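Local structure of mandalate racemase/muconate lactonizing enzyme (Unidentified, 4E4U) at residues A245-A248 with P254-T257; I218-R223 with L230-P235; F25-T30 with I368-D373. The protein probably works as an enzyme of the enolase superfamily, related to mandelate racemase and muconate lactonizing enzyme, though the reaction it carries out is not established. All blocks are in the same frame, centred on the assembly; numbering follows the deposited sequence. Where two conformers were deposited one is given.

Interaction 1. Residues A245-A248 with P254-T257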
loop_
_atom_site.group_PDB
_atom_site.type_symbol
_atom_site.label_atom_id
_atom_site.label_comp_id
_atom_site.label_asym_id
_atom_site.label_seq_id
_atom_site.Cartn_x
_atom_site.Cartn_y
_atom_site.Cartn_z
ATOM N N ALA A 245 9.611 9.812 8.881
ATOM C CA ALA A 245 8.194 9.883 8.514
ATOM C C ALA A 245 7.276 9.389 9.634
ATOM O O ALA A 245 6.157 9.876 9.779
ATOM C CB ALA A 245 7.919 9.125 7.230
ATOM N N GLN A 246 7.744 8.421 10.412
ATOM C CA GLN A 246 6.972 7.950 11.554
ATOM C C GLN A 246 6.718 9.080 12.551
ATOM O O GLN A 246 5.627 9.187 13.120
ATOM C CB GLN A 246 7.678 6.779 12.227
ATOM C CG GLN A 246 7.367 5.447 11.562
ATOM C CD GLN A 246 5.879 5.142 11.539
ATOM O OE1 GLN A 246 5.194 5.262 12.556
ATOM N NE2 GLN A 246 5.367 4.762 10.368
ATOM N N VAL A 247 7.717 9.932 12.754
ATOM C CA VAL A 247 7.558 11.080 13.643
ATOM C C VAL A 247 6.516 12.035 13.048
ATOM O O VAL A 247 5.576 12.461 13.728
ATOM C CB VAL A 247 8.887 11.807 13.922
ATOM C CG1 VAL A 247 8.661 12.955 14.894
ATOM C CG2 VAL A 247 9.917 10.841 14.478
ATOM N N ALA A 248 6.652 12.340 11.761
ATOM C CA ALA A 248 5.717 13.252 11.102
ATOM C C ALA A 248 4.272 12.757 11.200
ATOM O O ALA A 248 3.348 13.541 11.392
ATOM C CB ALA A 248 6.117 13.457 9.649
ATOM N N PRO A 254 5.053 20.677 12.179
ATOM C CA PRO A 254 5.780 20.398 10.932
ATOM C C PRO A 254 7.177 19.846 11.197
ATOM O O PRO A 254 7.871 20.359 12.075
ATOM C CB PRO A 254 5.880 21.780 10.277
ATOM C CG PRO A 254 4.686 22.508 10.785
ATOM C CD PRO A 254 4.576 22.071 12.233
ATOM N N ILE A 255 7.576 18.814 10.460
ATOM C CA ILE A 255 8.943 18.313 10.542
ATOM C C ILE A 255 9.812 19.009 9.506
ATOM O O ILE A 255 9.456 19.084 8.323
ATOM C CB ILE A 255 9.023 16.784 10.341
ATOM C CG1 ILE A 255 8.126 16.062 11.359
ATOM C CG2 ILE A 255 10.471 16.305 10.429
ATOM C CD1 ILE A 255 8.335 16.475 12.812
ATOM N N ALA A 256 10.936 19.552 9.970
ATOM C CA ALA A 256 11.928 20.172 9.098
ATOM C C ALA A 256 13.198 19.350 9.156
ATOM O O ALA A 256 13.628 18.934 10.230
ATOM C CB ALA A 256 12.217 21.608 9.542
ATOM N N THR A 257 13.815 19.126 8.006
ATOM C CA THR A 257 15.098 18.451 7.998
ATOM C C THR A 257 15.835 18.714 6.701
ATOM O O THR A 257 15.261 19.244 5.750
ATOM C CB THR A 257 14.937 16.933 8.230
ATOM O OG1 THR A 257 16.172 16.405 8.711
ATOM C CG2 THR A 257 14.495 16.216 6.949
#
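Ile255 is the residue of 254-257 that reaches Val247 and Ala248 on helix 241-249. The contact lies in the TIM-barrel-like C-terminal domain of the enolase superfamily, where the helix and strand 255-257 form the second half of a beta-alpha-beta unit that starts with strand 231-233.

The strand is entered through Pro254, whose CB is directed away from the helix and whose ring packs on Ser277 and Ile278; Ser215 of a second subunit also touches this proline. Its carbonyl faces the neighbouring parallel strand, where Pro254 O makes a probable hydrogen bond with Phe232 N.

Ile255 comes next and points toward the helix. Its CG1 methylene, set beside the backbone N (chi1 -56°), lies against the flank of Ala248, 3.7 Å from Ala248 CB and just as close to its CA. The second torsion is folded as well (chi2 -51°), which carries the end methyl past the alanine to the valine, Ile255 CD1 lying 4.1 Å from Val247 CG1. The valine and isoleucine side chains cross at about a right angle, so they meet through these methyls rather than lying alongside. Around them, Phe232 touches both Val247 and Ile255, and Pro235 packs on the isoleucine, while Pro214 and Ala217 of helix 214-224 back the valine. The contact is largely buried, and the atoms that meet in it are all carbon.

Ala256 belongs to the sheet. Its side chain packs on Trp231, Ile278 and Gln280, and Ala256 O makes a second probable hydrogen bond to the adjacent segment, with Glu234 N.

At Thr257 the backbone bonds to Ile278 on the other neighbouring strand, and the side chain comes up against the loop residue Glu234, Thr257 OG1 packing on Glu234 CG.

Interaction 2. Residues I218-R223 with L230-P235; sequences IRLAKR and LWFEEP
Between 218-223 and 230-235 the backbones come nearest at Ala221 and Phe232, whose CA atoms are 7.7 Å apart, and Phe232 fills the space between them. With its CG anti to the backbone N (chi1 -178°), the ring extends toward the helix. Ala221 CB sits 4.0 Å from Phe232 CE2, while Leu220 CD2 reaches the far end of the ring, 4.0 Å from Phe232 CZ. Both methyls come in obliquely. Pro235 CB lies over one face, 3.7 Å above the plane and displaced toward the rim.

This is the helix-to-strand half of a beta-alpha-beta unit of the C-terminal barrel, which begins at strand 203-206. Trp231 and Glu233, the neighbours of Phe232 on either side in sequence, bond to each other: Trp231 NE1 donates to Glu233 OE1 over 2.9 Å, a bent bond (132°) to the anti lone pair, with the oxygen tilted 30° out of the indole plane. The same oxygen takes a salt bridge from Lys164 and a hydrogen bond from Gln280, so three donors grip it. On the helix, Arg219 bridges to Asp203 and Asp228 of a third subunit; Arg223 also pairs with that Asp228.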
loop_
_atom_site.group_PDB
_atom_site.type_symbol
_atom_site.label_atom_id
_atom_site.label_comp_id
_atom_site.label_asym_id
_atom_site.label_seq_id
_atom_site.Cartn_x
_atom_site.Cartn_y
_atom_site.Cartn_z
ATOM N N ILE A 218 8.654 11.212 19.193
ATOM C CA ILE A 218 7.200 11.283 19.304
ATOM C C ILE A 218 6.754 11.692 20.715
ATOM O O ILE A 218 5.873 12.554 20.873
ATOM C CB ILE A 218 6.549 9.959 18.831
ATOM C CG1 ILE A 218 6.720 9.838 17.313
ATOM C CG2 ILE A 218 5.072 9.884 19.228
ATOM C CD1 ILE A 218 6.448 8.447 16.784
ATOM N N ARG A 219 7.369 11.106 21.743
ATOM C CA ARG A 219 7.099 11.522 23.124
ATOM C C ARG A 219 7.355 13.019 23.301
ATOM O O ARG A 219 6.557 13.730 23.915
ATOM C CB ARG A 219 7.937 10.720 24.127
ATOM C CG ARG A 219 7.438 9.300 24.345
ATOM C CD ARG A 219 8.334 8.546 25.303
ATOM N NE ARG A 219 8.332 9.112 26.652
ATOM C CZ ARG A 219 9.258 8.852 27.569
ATOM N NH1 ARG A 219 10.274 8.043 27.286
ATOM N NH2 ARG A 219 9.173 9.405 28.770
ATOM N N LEU A 220 8.457 13.501 22.732
ATOM C CA LEU A 220 8.801 14.915 22.842
ATOM C C LEU A 220 7.792 15.780 22.091
ATOM O O LEU A 220 7.316 16.786 22.611
ATOM C CB LEU A 220 10.218 15.168 22.324
ATOM C CG LEU A 220 10.646 16.641 22.295
ATOM C CD1 LEU A 220 10.498 17.304 23.666
ATOM C CD2 LEU A 220 12.082 16.763 21.777
ATOM N N ALA A 221 7.449 15.380 20.870
ATOM C CA ALA A 221 6.499 16.150 20.073
ATOM C C ALA A 221 5.170 16.356 20.801
ATOM O O ALA A 221 4.611 17.453 20.775
ATOM C CB ALA A 221 6.272 15.492 18.718
ATOM N N LYS A 222 4.667 15.319 21.471
ATOM C CA LYS A 222 3.385 15.453 22.167
ATOM C C LYS A 222 3.446 16.538 23.236
ATOM O O LYS A 222 2.467 17.244 23.445
ATOM C CB LYS A 222 2.911 14.122 22.760
ATOM C CG LYS A 222 2.685 12.995 21.749
ATOM C CD LYS A 222 2.259 13.457 20.352
ATOM C CE LYS A 222 0.767 13.681 20.235
ATOM N NZ LYS A 222 0.388 13.962 18.812
ATOM N N ARG A 223 4.598 16.679 23.886
ATOM C CA ARG A 223 4.803 17.718 24.890
ATOM C C ARG A 223 4.915 19.114 24.302
ATOM O O ARG A 223 4.534 20.098 24.943
ATOM C CB ARG A 223 6.063 17.426 25.688
ATOM C CG ARG A 223 5.932 16.265 26.645
ATOM C CD ARG A 223 7.305 15.864 27.113
ATOM N NE ARG A 223 7.327 14.834 28.147
ATOM C CZ ARG A 223 7.612 15.060 29.425
ATOM N NH1 ARG A 223 7.858 16.294 29.855
ATOM N NH2 ARG A 223 7.661 14.047 30.272
ATOM N N LEU A 230 6.755 26.260 14.929
ATOM C CA LEU A 230 6.717 26.230 13.472
ATOM C C LEU A 230 7.360 24.950 12.926
ATOM O O LEU A 230 6.923 24.417 11.912
ATOM C CB LEU A 230 7.379 27.487 12.900
ATOM C CG LEU A 230 7.711 27.544 11.401
ATOM C CD1 LEU A 230 6.518 27.233 10.515
ATOM C CD2 LEU A 230 8.278 28.905 11.037
ATOM N N TRP A 231 8.397 24.452 13.588
ATOM C CA TRP A 231 8.921 23.148 13.208
ATOM C C TRP A 231 9.652 22.422 14.314
ATOM O O TRP A 231 10.046 23.016 15.323
ATOM C CB TRP A 231 9.798 23.225 11.953
ATOM C CG TRP A 231 11.164 23.860 12.072
ATOM C CD1 TRP A 231 12.196 23.484 12.892
ATOM C CD2 TRP A 231 11.679 24.908 11.249
ATOM N NE1 TRP A 231 13.307 24.272 12.657
ATOM C CE2 TRP A 231 13.014 25.151 11.636
ATOM C CE3 TRP A 231 11.134 25.681 10.211
ATOM C CZ2 TRP A 231 13.806 26.131 11.041
ATOM C CZ3 TRP A 231 11.920 26.651 9.618
ATOM C CH2 TRP A 231 13.242 26.868 10.034
ATOM N N PHE A 232 9.809 21.124 14.082
ATOM C CA PHE A 232 10.575 20.204 14.912
ATOM C C PHE A 232 11.668 19.710 13.963
ATOM O O PHE A 232 11.382 18.991 12.992
ATOM C CB PHE A 232 9.631 19.088 15.353
ATOM C CG PHE A 232 10.229 18.045 16.277
ATOM C CD1 PHE A 232 11.488 18.176 16.854
ATOM C CD2 PHE A 232 9.494 16.898 16.556
ATOM C CE1 PHE A 232 11.979 17.179 17.709
ATOM C CE2 PHE A 232 9.984 15.919 17.398
ATOM C CZ PHE A 232 11.224 16.058 17.973
ATOM N N GLU A 233 12.901 20.152 14.206
ATOM C CA GLU A 233 14.022 19.951 13.285
ATOM C C GLU A 233 14.732 18.626 13.540
ATOM O O GLU A 233 14.933 18.252 14.693
ATOM C CB GLU A 233 15.024 21.090 13.491
ATOM C CG GLU A 233 16.225 21.093 12.564
ATOM C CD GLU A 233 16.848 22.475 12.428
ATOM O OE1 GLU A 233 16.123 23.482 12.569
ATOM O OE2 GLU A 233 18.061 22.559 12.152
ATOM N N GLU A 234 15.124 17.927 12.472
ATOM C CA GLU A 234 15.939 16.709 12.588
ATOM C C GLU A 234 15.590 15.865 13.816
ATOM O O GLU A 234 16.421 15.684 14.711
ATOM C CB GLU A 234 17.429 17.063 12.642
ATOM C CG GLU A 234 18.013 17.621 11.359
ATOM C CD GLU A 234 19.483 17.286 11.241
ATOM O OE1 GLU A 234 20.251 17.660 12.152
ATOM O OE2 GLU A 234 19.874 16.607 10.274
ATOM N N PRO A 235 14.357 15.348 13.874
ATOM C CA PRO A 235 13.986 14.637 15.104
ATOM C C PRO A 235 14.769 13.345 15.308
ATOM O O PRO A 235 14.914 12.916 16.447
ATOM C CB PRO A 235 12.490 14.349 14.912
ATOM C CG PRO A 235 12.248 14.515 13.431
ATOM C CD PRO A 235 13.208 15.557 12.977
#

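Interaction 3. Residues F25-T30 with I368-D373; sequences FVKLKT and IELDMD
Leu370 lays one methyl over the ring of Phe25 and the other against the root of the same side chain. Leu370 CD2 stands 3.9 Å from the ring centroid and only 11° off the normal, a CH-pi contact over the middle of the face. Its partner branch, Leu370 CD1, lies 3.8 Å from Phe25 CB on the same side of the ring plane, toward the CB end of the ring.

Two residues along the strand, Lys27 meets Met372 tip to tip. The lysine chain is bent at its third torsion (chi3 65°), and this brings Lys27 NZ to 3.5 Å from both CG and SD of Met372, while Lys27 CD lies 3.9 Å from the sulfur. The ammonium also has a polar partner, a water: Lys27 NZ donates to it over 3.0 Å, and the water in turn donates to Leu370 O over 2.8 Å. The water thus links the lysine to the backbone carbonyl of the leucine that covers Phe25.

In the enolase superfamily the capping domain is built mainly from the N-terminal region, with the C-terminal end of the chain returning to join it, and this contact fits that pattern. Strand 22-30 is the middle one of the three-stranded antiparallel sheet. Two apart on it, Phe25 and Lys27 point the same way; their backbones are bonded to His9 and Glu7 of strand 3-12, which holds the strand in place. The flanking strands also receive the returning segment: Leu370 packs on Val37 and Met372 on His9.

Further out, Asp371 is the N-cap of helix 372-377. Asp371 OD1 accepts weakly from Asp373 N at 3.1 Å, and weakly again from Val374 N, two weak bonds at the start of the turn that carries Met372.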
loop_
_atom_site.group_PDB
_atom_site.type_symbol
_atom_site.label_atom_id
_atom_site.label_comp_id
_atom_site.label_asym_id
_atom_site.label_seq_id
_atom_site.Cartn_x
_atom_site.Cartn_y
_atom_site.Cartn_z
ATOM N N PHE A 25 36.590 28.212 1.586
ATOM C CA PHE A 25 36.269 28.998 0.398
ATOM C C PHE A 25 37.088 28.546 -0.798
ATOM O O PHE A 25 38.243 28.142 -0.651
ATOM C CB PHE A 25 36.524 30.492 0.638
ATOM C CG PHE A 25 35.736 31.072 1.778
ATOM C CD1 PHE A 25 34.347 31.075 1.759
ATOM C CD2 PHE A 25 36.389 31.642 2.866
ATOM C CE1 PHE A 25 33.625 31.619 2.812
ATOM C CE2 PHE A 25 35.673 32.189 3.911
ATOM C CZ PHE A 25 34.290 32.174 3.890
ATOM N N VAL A 26 36.494 28.633 -1.982
ATOM C CA VAL A 26 37.233 28.419 -3.219
ATOM C C VAL A 26 37.076 29.634 -4.127
ATOM O O VAL A 26 35.998 30.240 -4.194
ATOM C CB VAL A 26 36.766 27.137 -3.949
ATOM C CG1 VAL A 26 37.178 25.900 -3.157
ATOM C CG2 VAL A 26 35.255 27.159 -4.186
ATOM N N LYS A 27 38.164 30.010 -4.793
ATOM C CA LYS A 27 38.138 31.099 -5.765
ATOM C C LYS A 27 38.561 30.570 -7.128
ATOM O O LYS A 27 39.624 29.964 -7.264
ATOM C CB LYS A 27 39.040 32.255 -5.321
ATOM C CG LYS A 27 38.486 33.037 -4.138
ATOM C CD LYS A 27 39.411 34.184 -3.714
ATOM C CE LYS A 27 39.532 35.258 -4.789
ATOM N NZ LYS A 27 40.434 36.366 -4.389
ATOM N N LEU A 28 37.707 30.777 -8.128
ATOM C CA LEU A 28 37.991 30.349 -9.492
ATOM C C LEU A 28 38.283 31.548 -10.364
ATOM O O LEU A 28 37.694 32.616 -10.181
ATOM C CB LEU A 28 36.787 29.619 -10.082
ATOM C CG LEU A 28 36.266 28.415 -9.307
ATOM C CD1 LEU A 28 35.094 27.792 -10.050
ATOM C CD2 LEU A 28 37.387 27.406 -9.108
ATOM N N LYS A 29 39.184 31.382 -11.324
ATOM C CA LYS A 29 39.411 32.429 -12.309
ATOM C C LYS A 29 39.282 31.849 -13.710
ATOM O O LYS A 29 39.662 30.697 -13.958
ATOM C CB LYS A 29 40.778 33.093 -12.117
ATOM C CG LYS A 29 40.861 34.499 -12.706
ATOM C CD LYS A 29 42.119 35.232 -12.260
ATOM C CE LYS A 29 41.982 36.738 -12.474
ATOM N NZ LYS A 29 43.113 37.300 -13.261
ATOM N N THR A 30 38.716 32.642 -14.614
ATOM C CA THR A 30 38.579 32.240 -16.006
ATOM C C THR A 30 39.754 32.735 -16.840
ATOM O O THR A 30 40.549 33.571 -16.387
ATOM C CB THR A 30 37.305 32.803 -16.634
ATOM O OG1 THR A 30 37.406 34.231 -16.711
ATOM C CG2 THR A 30 36.075 32.409 -15.819
ATOM N N ILE A 368 28.727 38.807 -3.598
ATOM C CA ILE A 368 29.615 38.628 -2.455
ATOM C C ILE A 368 31.066 38.567 -2.933
ATOM O O ILE A 368 31.336 38.120 -4.045
ATOM C CB ILE A 368 29.242 37.345 -1.653
ATOM C CG1 ILE A 368 29.712 37.433 -0.201
ATOM C CG2 ILE A 368 29.779 36.097 -2.315
ATOM C CD1 ILE A 368 28.889 38.390 0.627
ATOM N N GLU A 369 31.994 39.039 -2.106
ATOM C CA GLU A 369 33.411 38.998 -2.452
ATOM C C GLU A 369 34.239 38.976 -1.182
ATOM O O GLU A 369 34.018 39.785 -0.282
ATOM C CB GLU A 369 33.800 40.215 -3.302
ATOM C CG GLU A 369 35.255 40.209 -3.778
ATOM C CD GLU A 369 35.587 41.374 -4.695
ATOM O OE1 GLU A 369 34.712 42.236 -4.920
ATOM O OE2 GLU A 369 36.729 41.429 -5.191
ATOM N N LEU A 370 35.206 38.067 -1.114
ATOM C CA LEU A 370 36.073 37.993 0.058
ATOM C C LEU A 370 37.032 39.172 0.133
ATOM O O LEU A 370 37.556 39.627 -0.886
ATOM C CB LEU A 370 36.885 36.703 0.050
ATOM C CG LEU A 370 36.107 35.401 0.216
ATOM C CD1 LEU A 370 37.024 34.222 -0.044
ATOM C CD2 LEU A 370 35.494 35.303 1.608
ATOM N N ASP A 371 37.261 39.646 1.353
ATOM C CA ASP A 371 38.320 40.599 1.627
ATOM C C ASP A 371 39.577 39.770 1.865
ATOM O O ASP A 371 39.738 39.162 2.925
ATOM C CB ASP A 371 37.967 41.437 2.860
ATOM C CG ASP A 371 38.991 42.520 3.151
ATOM O OD1 ASP A 371 40.197 42.283 2.938
ATOM O OD2 ASP A 371 38.582 43.613 3.594
ATOM N N MET A 372 40.463 39.737 0.875
ATOM C CA MET A 372 41.612 38.838 0.930
ATOM C C MET A 372 42.634 39.211 1.997
ATOM O O MET A 372 43.360 38.347 2.486
ATOM C CB MET A 372 42.278 38.705 -0.441
ATOM C CG MET A 372 41.388 38.030 -1.474
ATOM S SD MET A 372 40.595 36.518 -0.875
ATOM C CE MET A 372 42.016 35.463 -0.616
ATOM N N ASP A 373 42.695 40.482 2.372
ATOM C CA ASP A 373 43.596 40.865 3.448
ATOM C C ASP A 373 43.129 40.259 4.774
ATOM O O ASP A 373 43.936 39.761 5.558
ATOM C CB ASP A 373 43.717 42.385 3.532
ATOM C CG ASP A 373 44.370 42.985 2.300
ATOM O OD1 ASP A 373 45.337 42.387 1.778
ATOM O OD2 ASP A 373 43.919 44.056 1.852
HETATM O O HOH W 1 38.449 38.290 -3.138
#

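How the interactions relate
From the N terminus, strand residues 25-30 come first, but their partners at 368-373 arrive near the end of the modelled chain, so interaction 3 closes one very long loop. Inside it the other two contacts are nested in series: 218-223 closes on 230-235, and only afterwards does 245-248 open the loop that 254-257 completes. None of the loops cross. Interactions 1 and 2 belong to successive beta-alpha-beta units of the barrel; they touch through neighbouring parallel strands, with centres about 8 Å apart. Interaction 3 joins the N-terminal sheet to the returning C-terminal segment, on the opposite side of the chain's centre, about 38 and 40 Å from the centres of interactions 1 and 2.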